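Local coordinates for protein endoglucanase (PDB 6WQV) that probably hydrolyses internal beta-1,4 linkages of cellulose and related plant polysaccharides, including xylan, as a broad-specificity glycoside hydrolase of family 5 with a TIM-barrel fold, at residues 215-220 / 271-276; 238-243 / 275-280; 305-310 / 316-321. All blocks are in the same frame, centred on the assembly; numbering follows the deposited sequence.

Contact 1: residues 215-220 / 271-276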
loop_
_atom_site.group_PDB
_atom_site.type_symbol
_atom_site.label_atom_id
_atom_site.label_comp_id
_atom_site.label_asym_id
_atom_site.label_seq_id
_atom_site.Cartn_x
_atom_site.Cartn_y
_atom_site.Cartn_z
ATOM N N ALA A 215 7.556 2.138 5.901
ATOM C CA ALA A 215 7.707 1.447 4.616
ATOM C C ALA A 215 8.940 1.936 3.864
ATOM O O ALA A 215 8.957 2.013 2.632
ATOM C CB ALA A 215 6.450 1.573 3.752
ATOM N N SER A 216 9.987 2.268 4.612
ATOM C CA SER A 216 11.214 2.803 4.052
ATOM C C SER A 216 12.282 1.726 4.007
ATOM O O SER A 216 12.391 0.894 4.917
ATOM C CB SER A 216 11.728 3.974 4.888
ATOM O OG SER A 216 13.011 4.403 4.455
ATOM N N CYS A 217 13.088 1.760 2.952
ATOM C CA CYS A 217 14.267 0.916 2.827
ATOM C C CYS A 217 15.484 1.802 3.044
ATOM O O CYS A 217 15.801 2.657 2.208
ATOM C CB CYS A 217 14.321 0.256 1.451
ATOM S SG CYS A 217 15.726 -0.860 1.274
ATOM N N SER A 218 16.139 1.609 4.182
ATOM C CA SER A 218 17.424 2.208 4.495
ATOM C C SER A 218 18.145 1.205 5.384
ATOM O O SER A 218 17.531 0.273 5.913
ATOM C CB SER A 218 17.264 3.530 5.242
ATOM O OG SER A 218 16.753 3.298 6.543
ATOM N N SER A 219 19.452 1.407 5.565
ATOM C CA SER A 219 20.213 0.528 6.447
ATOM C C SER A 219 19.581 0.471 7.830
ATOM O O SER A 219 19.463 -0.604 8.435
ATOM C CB SER A 219 21.652 1.031 6.549
ATOM O OG SER A 219 22.250 1.071 5.268
ATOM N N THR A 220 19.140 1.622 8.334
ATOM C CA THR A 220 18.590 1.691 9.680
ATOM C C THR A 220 17.318 0.861 9.807
ATOM O O THR A 220 17.163 0.089 10.761
ATOM C CB THR A 220 18.324 3.153 10.033
ATOM O OG1 THR A 220 19.561 3.881 10.001
ATOM C CG2 THR A 220 17.695 3.263 11.404
ATOM N N GLN A 271 18.309 -1.280 -6.498
ATOM C CA GLN A 271 19.202 -2.375 -6.134
ATOM C C GLN A 271 19.266 -2.562 -4.623
ATOM O O GLN A 271 19.406 -3.694 -4.144
ATOM C CB GLN A 271 20.599 -2.104 -6.695
ATOM C CG GLN A 271 21.638 -3.159 -6.380
ATOM C CD GLN A 271 23.005 -2.824 -6.968
ATOM O OE1 GLN A 271 23.474 -3.494 -7.890
ATOM N NE2 GLN A 271 23.645 -1.785 -6.441
ATOM N N GLU A 272 19.152 -1.472 -3.857
ATOM C CA GLU A 272 19.188 -1.598 -2.401
ATOM C C GLU A 272 17.971 -2.360 -1.885
ATOM O O GLU A 272 18.082 -3.142 -0.930
ATOM C CB GLU A 272 19.251 -0.215 -1.751
ATOM C CG GLU A 272 20.599 0.459 -1.851
ATOM C CD GLU A 272 21.678 -0.296 -1.111
ATOM O OE1 GLU A 272 21.641 -0.314 0.137
ATOM O OE2 GLU A 272 22.557 -0.883 -1.779
ATOM N N ILE A 273 16.801 -2.125 -2.478
ATOM C CA ILE A 273 15.620 -2.903 -2.112
ATOM C C ILE A 273 15.843 -4.376 -2.425
ATOM O O ILE A 273 15.537 -5.258 -1.613
ATOM C CB ILE A 273 14.369 -2.346 -2.819
ATOM C CG1 ILE A 273 14.152 -0.885 -2.409
ATOM C CG2 ILE A 273 13.151 -3.200 -2.505
ATOM C CD1 ILE A 273 13.095 -0.142 -3.211
ATOM N N TYR A 274 16.361 -4.669 -3.620
ATOM C CA TYR A 274 16.658 -6.046 -3.985
ATOM C C TYR A 274 17.644 -6.672 -3.009
ATOM O O TYR A 274 17.426 -7.786 -2.511
ATOM C CB TYR A 274 17.222 -6.068 -5.405
ATOM C CG TYR A 274 17.706 -7.420 -5.847
ATOM C CD1 TYR A 274 16.811 -8.455 -6.065
ATOM C CD2 TYR A 274 19.055 -7.664 -6.052
ATOM C CE1 TYR A 274 17.249 -9.700 -6.472
ATOM C CE2 TYR A 274 19.501 -8.899 -6.464
ATOM C CZ TYR A 274 18.597 -9.915 -6.667
ATOM O OH TYR A 274 19.050 -11.149 -7.074
ATOM N N ASN A 275 18.745 -5.972 -2.729
ATOM C CA ASN A 275 19.783 -6.544 -1.884
ATOM C C ASN A 275 19.297 -6.749 -0.456
ATOM O O ASN A 275 19.728 -7.696 0.206
ATOM C CB ASN A 275 21.013 -5.642 -1.866
ATOM C CG ASN A 275 21.819 -5.721 -3.138
ATOM O OD1 ASN A 275 21.709 -6.680 -3.902
ATOM N ND2 ASN A 275 22.654 -4.713 -3.369
ATOM N N SER A 276 18.419 -5.868 0.032
ATOM C CA SER A 276 17.950 -5.949 1.414
ATOM C C SER A 276 16.974 -7.103 1.619
ATOM O O SER A 276 16.942 -7.695 2.708
ATOM C CB SER A 276 17.277 -4.628 1.800
ATOM O OG SER A 276 18.198 -3.548 1.807
#
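The backbones of C217 and I273 come within 6.4 Å, CA to CA, where a loop leading into helix 219-223 passes the side of helix 263-278. In this TIM barrel the loop follows strand 208-211, so the contact ties one beta-alpha loop to the outer helix that comes after the next strand, 236-241. C217 carries the contact. With SG extended away from its own backbone N (chi1 -177°), the side chain reaches the helix, and C217 SG settles 4.0 Å from I273 CG1 and 3.7 Å from S276 OG. These are van der Waals approaches, and no hydrogen bond crosses between the segments. C217 and I273 both also touch I240, and V222 meets C217 and S276. The hydroxyl of S276 turns back, as helical serines often do, onto its own helix, where OG donates to E272 O at 2.8 Å. Replacing S276 with glycine would probably deprive E272 O of its second donor and open a gap beside the cysteine sulfur. The carbonyl is gripped twice: S276 N and S276 OG approach E272 O from opposite faces of its plane, and the hydroxyl lies tilted 31° from that plane.

Contact 2: residues 238-243 / 275-280. With GLC (alpha-D-glucopyranose), chain E.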
loop_
_atom_site.group_PDB
_atom_site.type_symbol
_atom_site.label_atom_id
_atom_site.label_comp_id
_atom_site.label_asym_id
_atom_site.label_seq_id
_atom_site.Cartn_x
_atom_site.Cartn_y
_atom_site.Cartn_z
ATOM N N VAL A 238 7.374 -8.145 2.014
ATOM C CA VAL A 238 7.654 -6.821 2.563
ATOM C C VAL A 238 7.199 -5.756 1.575
ATOM O O VAL A 238 7.430 -5.872 0.361
ATOM C CB VAL A 238 9.148 -6.669 2.896
ATOM C CG1 VAL A 238 9.459 -5.228 3.301
ATOM C CG2 VAL A 238 9.544 -7.645 4.006
ATOM N N ASP A 239 6.565 -4.705 2.090
ATOM C CA ASP A 239 6.152 -3.561 1.285
ATOM C C ASP A 239 7.089 -2.390 1.552
ATOM O O ASP A 239 7.208 -1.922 2.693
ATOM C CB ASP A 239 4.709 -3.137 1.569
ATOM C CG ASP A 239 4.213 -2.033 0.620
ATOM O OD1 ASP A 239 5.021 -1.485 -0.162
ATOM O OD2 ASP A 239 3.009 -1.709 0.662
ATOM N N ILE A 240 7.747 -1.919 0.499
ATOM C CA ILE A 240 8.553 -0.712 0.522
ATOM C C ILE A 240 7.873 0.310 -0.384
ATOM O O ILE A 240 7.537 -0.005 -1.532
ATOM C CB ILE A 240 9.979 -0.994 0.025
ATOM C CG1 ILE A 240 10.711 -1.983 0.948
ATOM C CG2 ILE A 240 10.741 0.312 -0.138
ATOM C CD1 ILE A 240 10.836 -1.556 2.403
ATOM N N HIS A 241 7.667 1.524 0.119
ATOM C CA HIS A 241 7.282 2.643 -0.738
ATOM C C HIS A 241 8.564 3.355 -1.163
ATOM O O HIS A 241 9.462 3.591 -0.343
ATOM C CB HIS A 241 6.365 3.626 -0.007
ATOM C CG HIS A 241 5.135 2.998 0.580
ATOM N ND1 HIS A 241 4.172 3.735 1.238
ATOM C CD2 HIS A 241 4.725 1.711 0.637
ATOM C CE1 HIS A 241 3.225 2.926 1.677
ATOM N NE2 HIS A 241 3.533 1.693 1.324
ATOM N N SER A 242 8.674 3.680 -2.454
ATOM C CA SER A 242 9.918 4.258 -2.961
ATOM C C SER A 242 9.627 5.325 -4.015
ATOM O O SER A 242 9.678 5.077 -5.223
ATOM C CB SER A 242 10.879 3.172 -3.466
ATOM O OG SER A 242 12.180 3.686 -3.688
ATOM N N TYR A 243 9.344 6.536 -3.540
ATOM C CA TYR A 243 9.128 7.691 -4.410
ATOM C C TYR A 243 10.496 8.297 -4.688
ATOM O O TYR A 243 10.923 9.269 -4.059
ATOM C CB TYR A 243 8.212 8.696 -3.732
ATOM C CG TYR A 243 6.787 8.260 -3.543
ATOM C CD1 TYR A 243 6.415 7.454 -2.480
ATOM C CD2 TYR A 243 5.793 8.702 -4.402
ATOM C CE1 TYR A 243 5.091 7.082 -2.286
ATOM C CE2 TYR A 243 4.473 8.338 -4.217
ATOM C CZ TYR A 243 4.127 7.521 -3.170
ATOM O OH TYR A 243 2.812 7.165 -2.996
ATOM N N ASN A 275 18.745 -5.972 -2.729
ATOM C CA ASN A 275 19.783 -6.544 -1.884
ATOM C C ASN A 275 19.297 -6.749 -0.456
ATOM O O ASN A 275 19.728 -7.696 0.206
ATOM C CB ASN A 275 21.013 -5.642 -1.866
ATOM C CG ASN A 275 21.819 -5.721 -3.138
ATOM O OD1 ASN A 275 21.709 -6.680 -3.902
ATOM N ND2 ASN A 275 22.654 -4.713 -3.369
ATOM N N SER A 276 18.419 -5.868 0.032
ATOM C CA SER A 276 17.950 -5.949 1.414
ATOM C C SER A 276 16.974 -7.103 1.619
ATOM O O SER A 276 16.942 -7.695 2.708
ATOM C CB SER A 276 17.277 -4.628 1.800
ATOM O OG SER A 276 18.198 -3.548 1.807
ATOM N N PHE A 277 16.188 -7.440 0.595
ATOM C CA PHE A 277 15.085 -8.389 0.738
ATOM C C PHE A 277 15.136 -9.511 -0.295
ATOM O O PHE A 277 15.446 -10.652 0.056
ATOM C CB PHE A 277 13.757 -7.630 0.702
ATOM C CG PHE A 277 13.605 -6.653 1.836
ATOM C CD1 PHE A 277 13.451 -7.106 3.130
ATOM C CD2 PHE A 277 13.660 -5.288 1.611
ATOM C CE1 PHE A 277 13.328 -6.220 4.180
ATOM C CE2 PHE A 277 13.537 -4.395 2.657
ATOM C CZ PHE A 277 13.373 -4.864 3.949
ATOM N N GLY A 278 14.844 -9.211 -1.561
ATOM C CA GLY A 278 14.738 -10.275 -2.552
ATOM C C GLY A 278 15.978 -11.146 -2.643
ATOM O O GLY A 278 15.880 -12.372 -2.772
ATOM N N ALA A 279 17.164 -10.534 -2.578
ATOM C CA ALA A 279 18.398 -11.308 -2.667
ATOM C C ALA A 279 18.597 -12.231 -1.470
ATOM O O ALA A 279 19.321 -13.226 -1.585
ATOM C CB ALA A 279 19.605 -10.374 -2.787
ATOM N N LYS A 280 17.994 -11.909 -0.324
ATOM C CA LYS A 280 18.053 -12.733 0.875
ATOM C C LYS A 280 16.885 -13.708 0.977
ATOM O O LYS A 280 16.662 -14.283 2.047
ATOM C CB LYS A 280 18.014 -11.852 2.131
ATOM C CG LYS A 280 19.286 -11.121 2.504
ATOM C CD LYS A 280 20.010 -10.587 1.299
ATOM C CE LYS A 280 21.288 -9.878 1.709
ATOM N NZ LYS A 280 21.878 -9.136 0.564
HETATM C C1 GLC E . 2.742 7.429 1.515
HETATM C C2 GLC E . 1.270 7.273 1.846
HETATM C C3 GLC E . 0.259 7.870 0.965
HETATM C C4 GLC E . 0.662 9.269 0.562
HETATM C C5 GLC E . 1.968 9.144 -0.187
HETATM C C6 GLC E . 2.433 10.420 -0.869
HETATM O O1 GLC E . 3.318 6.444 0.762
HETATM O O2 GLC E . 1.037 5.849 2.071
HETATM O O3 GLC E . -1.006 7.908 1.725
HETATM O O4 GLC E . -0.376 9.843 -0.238
HETATM O O5 GLC E . 3.025 8.730 0.767
HETATM O O6 GLC E . 2.695 11.403 0.035
#
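F277 sends its ring from helix 263-278 onto V238 and I240, and these three buried residues make the whole contact. V238 meets the aromatic ring at close to a right angle. V238 CG1 lies over one face, 4.1 Å from the centroid of the F277 ring and 14° off the normal, a CH-pi contact shifted toward the CZ rim. Because that methyl stands anti to the backbone N (chi1 173°), V238 CG2 falls beside the N and still reaches the ring, 4.0 Å from F277 CD1. I240 CD1 comes obliquely to F277 CE2, at 3.9 Å. The pair illustrates the usual division of a TIM-barrel strand: V238 and I240 of strand 236-241 face outward to the helix layer, whereas D239 and H241 turn inward. D239 OD1 accepts from G287 N of the adjacent strand, and H241 reaches the sugar site. There H241 ND1 and GLC O1 are hydrogen-bonded at 2.9 Å, with the sugar oxygen at the edge of the imidazole, near its plane. Y243, also of the glycan pocket, brings its OH to 3.5 Å from GLC C5 and is hydrogen-bonded to Q288. Three residues after F277, K280 folds back and NZ donates to N275 O at 2.6 Å, tilted 20° from the carbonyl plane.

Contact 3: residues 305-310 / 316-321. With GLC (alpha-D-glucopyranose), chain E; BGC (beta-D-glucopyranose), chain B.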
loop_
_atom_site.group_PDB
_atom_site.type_symbol
_atom_site.label_atom_id
_atom_site.label_comp_id
_atom_site.label_asym_id
_atom_site.label_seq_id
_atom_site.Cartn_x
_atom_site.Cartn_y
_atom_site.Cartn_z
ATOM N N GLU A 305 9.931 5.058 -17.615
ATOM C CA GLU A 305 10.460 3.932 -18.374
ATOM C C GLU A 305 11.574 3.242 -17.599
ATOM O O GLU A 305 11.616 2.011 -17.506
ATOM C CB GLU A 305 11.020 4.399 -19.719
ATOM C CG GLU A 305 10.047 5.060 -20.667
ATOM C CD GLU A 305 10.727 5.510 -21.955
ATOM O OE1 GLU A 305 11.880 5.992 -21.890
ATOM O OE2 GLU A 305 10.107 5.372 -23.029
ATOM N N ASN A 306 12.483 4.029 -17.027
ATOM C CA ASN A 306 13.639 3.442 -16.357
ATOM C C ASN A 306 13.262 2.838 -15.012
ATOM O O ASN A 306 13.808 1.796 -14.630
ATOM C CB ASN A 306 14.737 4.489 -16.221
ATOM C CG ASN A 306 15.501 4.672 -17.499
ATOM O OD1 ASN A 306 16.355 3.853 -17.838
ATOM N ND2 ASN A 306 15.181 5.730 -18.243
ATOM N N TYR A 307 12.343 3.468 -14.275
ATOM C CA TYR A 307 11.909 2.903 -12.997
ATOM C C TYR A 307 11.383 1.481 -13.191
ATOM O O TYR A 307 11.842 0.537 -12.532
ATOM C CB TYR A 307 10.855 3.817 -12.354
ATOM C CG TYR A 307 10.615 3.570 -10.867
ATOM C CD1 TYR A 307 10.065 2.378 -10.434
ATOM C CD2 TYR A 307 10.937 4.529 -9.919
ATOM C CE1 TYR A 307 9.849 2.144 -9.097
ATOM C CE2 TYR A 307 10.725 4.302 -8.577
ATOM C CZ TYR A 307 10.183 3.106 -8.175
ATOM O OH TYR A 307 9.952 2.856 -6.846
ATOM N N LEU A 308 10.442 1.295 -14.121
ATOM C CA LEU A 308 9.852 -0.023 -14.319
ATOM C C LEU A 308 10.858 -1.005 -14.908
ATOM O O LEU A 308 10.857 -2.191 -14.542
ATOM C CB LEU A 308 8.610 0.077 -15.197
ATOM C CG LEU A 308 7.299 0.434 -14.509
ATOM C CD1 LEU A 308 6.858 -0.658 -13.529
ATOM C CD2 LEU A 308 7.373 1.761 -13.785
ATOM N N ARG A 309 11.719 -0.544 -15.824
ATOM C CA ARG A 309 12.728 -1.424 -16.405
ATOM C C ARG A 309 13.671 -1.938 -15.327
ATOM O O ARG A 309 13.952 -3.140 -15.248
ATOM C CB ARG A 309 13.516 -0.697 -17.503
ATOM C CG ARG A 309 14.614 -1.537 -18.181
ATOM C CD ARG A 309 15.505 -0.751 -19.160
ATOM N NE ARG A 309 16.135 0.392 -18.509
ATOM C CZ ARG A 309 17.209 0.306 -17.734
ATOM N NH1 ARG A 309 17.782 -0.870 -17.521
ATOM N NH2 ARG A 309 17.707 1.400 -17.171
ATOM N N ILE A 310 14.169 -1.035 -14.487
ATOM C CA ILE A 310 15.105 -1.443 -13.443
ATOM C C ILE A 310 14.406 -2.320 -12.409
ATOM O O ILE A 310 14.944 -3.359 -11.998
ATOM C CB ILE A 310 15.768 -0.208 -12.807
ATOM C CG1 ILE A 310 16.614 0.544 -13.837
ATOM C CG2 ILE A 310 16.648 -0.633 -11.646
ATOM C CD1 ILE A 310 17.032 1.940 -13.388
ATOM N N ILE A 316 11.101 -6.984 -9.039
ATOM C CA ILE A 316 10.327 -6.242 -8.045
ATOM C C ILE A 316 9.109 -5.634 -8.735
ATOM O O ILE A 316 9.256 -4.779 -9.615
ATOM C CB ILE A 316 11.149 -5.141 -7.367
ATOM C CG1 ILE A 316 12.356 -5.736 -6.646
ATOM C CG2 ILE A 316 10.270 -4.384 -6.379
ATOM C CD1 ILE A 316 13.322 -4.705 -6.126
ATOM N N ARG A 317 7.916 -6.062 -8.318
ATOM C CA ARG A 317 6.687 -5.485 -8.844
ATOM C C ARG A 317 6.455 -4.108 -8.244
ATOM O O ARG A 317 6.851 -3.826 -7.105
ATOM C CB ARG A 317 5.488 -6.358 -8.469
ATOM C CG ARG A 317 5.516 -7.788 -8.950
ATOM C CD ARG A 317 5.429 -7.874 -10.455
ATOM N NE ARG A 317 6.763 -7.817 -11.031
ATOM C CZ ARG A 317 7.595 -8.853 -11.097
ATOM N NH1 ARG A 317 7.235 -10.038 -10.627
ATOM N NH2 ARG A 317 8.793 -8.691 -11.629
ATOM N N CYS A 318 5.775 -3.246 -9.011
ATOM C CA CYS A 318 5.542 -1.856 -8.635
ATOM C C CYS A 318 4.065 -1.500 -8.723
ATOM O O CYS A 318 3.359 -1.975 -9.617
ATOM C CB CYS A 318 6.318 -0.926 -9.581
ATOM S SG CYS A 318 8.108 -1.180 -9.556
ATOM N N ILE A 319 3.616 -0.622 -7.817
ATOM C CA ILE A 319 2.214 -0.201 -7.727
ATOM C C ILE A 319 2.159 1.326 -7.686
ATOM O O ILE A 319 2.584 1.945 -6.707
ATOM C CB ILE A 319 1.503 -0.812 -6.504
ATOM C CG1 ILE A 319 1.735 -2.322 -6.438
ATOM C CG2 ILE A 319 0.012 -0.508 -6.557
ATOM C CD1 ILE A 319 0.905 -3.044 -5.367
ATOM N N TRP A 320 1.595 1.926 -8.738
ATOM C CA TRP A 320 1.523 3.382 -8.847
ATOM C C TRP A 320 0.541 3.948 -7.821
ATOM O O TRP A 320 -0.541 3.399 -7.613
ATOM C CB TRP A 320 1.073 3.785 -10.274
ATOM C CG TRP A 320 0.933 5.286 -10.442
ATOM C CD1 TRP A 320 -0.148 6.057 -10.119
ATOM C CD2 TRP A 320 1.931 6.187 -10.934
ATOM N NE1 TRP A 320 0.120 7.385 -10.370
ATOM C CE2 TRP A 320 1.382 7.489 -10.886
ATOM C CE3 TRP A 320 3.226 6.018 -11.422
ATOM C CZ2 TRP A 320 2.098 8.609 -11.295
ATOM C CZ3 TRP A 320 3.930 7.127 -11.834
ATOM C CH2 TRP A 320 3.363 8.408 -11.768
ATOM N N TRP A 321 0.898 5.075 -7.206
ATOM C CA TRP A 321 0.011 5.777 -6.280
ATOM C C TRP A 321 -0.817 6.799 -7.061
ATOM O O TRP A 321 -0.282 7.820 -7.496
ATOM C CB TRP A 321 0.819 6.474 -5.187
ATOM C CG TRP A 321 -0.026 7.276 -4.263
ATOM C CD1 TRP A 321 -0.140 8.636 -4.210
ATOM C CD2 TRP A 321 -0.892 6.766 -3.248
ATOM N NE1 TRP A 321 -1.029 9.003 -3.232
ATOM C CE2 TRP A 321 -1.505 7.873 -2.620
ATOM C CE3 TRP A 321 -1.212 5.481 -2.802
ATOM C CZ2 TRP A 321 -2.416 7.726 -1.587
ATOM C CZ3 TRP A 321 -2.114 5.337 -1.771
ATOM C CH2 TRP A 321 -2.704 6.452 -1.165
HETATM C C1 GLC E . 2.742 7.429 1.515
HETATM C C2 GLC E . 1.270 7.273 1.846
HETATM C C3 GLC E . 0.259 7.870 0.965
HETATM C C4 GLC E . 0.662 9.269 0.562
HETATM C C5 GLC E . 1.968 9.144 -0.187
HETATM C C6 GLC E . 2.433 10.420 -0.869
HETATM O O1 GLC E . 3.318 6.444 0.762
HETATM O O2 GLC E . 1.037 5.849 2.071
HETATM O O3 GLC E . -1.006 7.908 1.725
HETATM O O4 GLC E . -0.376 9.843 -0.238
HETATM O O5 GLC E . 3.025 8.730 0.767
HETATM O O6 GLC E . 2.695 11.403 0.035
HETATM C C2 BGC B . -1.421 11.852 -0.918
HETATM C C3 BGC B . -1.795 13.227 -0.468
HETATM C C4 BGC B . -2.493 13.224 0.868
HETATM C C5 BGC B . -1.672 12.505 1.916
HETATM C C6 BGC B . -2.346 12.307 3.237
HETATM C C1 BGC B . -0.590 11.127 0.132
HETATM O O2 BGC B . -0.678 11.910 -2.161
HETATM O O3 BGC B . -2.670 13.831 -1.486
HETATM O O4 BGC B . -2.639 14.609 1.361
HETATM O O5 BGC B . -1.335 11.140 1.423
HETATM O O6 BGC B . -1.403 11.802 4.188
#
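L308 and C318 mark the nearest approach of the two backbones, 7.4 Å between CA atoms, where helix 297-313 lies against the outside of strand 318-322, which runs in roughly the opposite direction. C318 directs its short side chain at the helix and is met there by two residues one position apart. Y307 offers an edge: C318 SG lies 3.8 Å from Y307 CE1, and the line from the ring centroid to the sulfur is 86° off the ring normal. This sulfur-aromatic contact is thus made in the plane of the ring rather than over a face. While Y307 takes the sulfur, L308 CD1 reaches the methylene, 4.0 Å from C318 CB. All of this is apolar, and the polar end of Y307 is engaged elsewhere, its OH hydrogen-bonded to S242 O. Within the helix, R309 NH2 donates to N306 OD1 at 2.9 Å in a nearly straight bond (172°), the asparagine oxygen lying in the guanidinium plane. At the other end of the strand, where a TIM barrel carries its active site, W321 belongs to the glycan pocket. Its CG stands anti to the backbone N (chi1 176°), and one face of the indole lies against GLC, with C3 3.7 Å above it. BGC is met at the edge, where W321 NE1 donates to BGC O2 at 3.1 Å. The helix and strand are the last two members of a right-handed beta-alpha-beta crossover that starts with strand 284-289. F289 of that strand stacks on the Y307 ring and also touches L308 and C318, L266 of helix 263-278 packs beside Y307, and M352 of helix 346-353 flanks L308.

Contact 1 is partly buried, nearer the surface, and joins a loop to helix 263-278, whereas contacts 2 and 3 are buried between helices and the eight-stranded sheet, the layering on which a TIM barrel depends. Contacts 1 and 2 share that helix, N275 and S276 included, and their centres lie about 5 Å apart; the centre of contact 3 is about 13 Å from that of contact 2 and about 16 Å from that of contact 1. Chemistry follows place: contacts 2 and 3 are apolar, while in contact 1 a sulfur meets a hydroxyl and a carbonyl as well as a methylene. Only contacts 2 and 3 reach GLC, and there Y243 packs against W321.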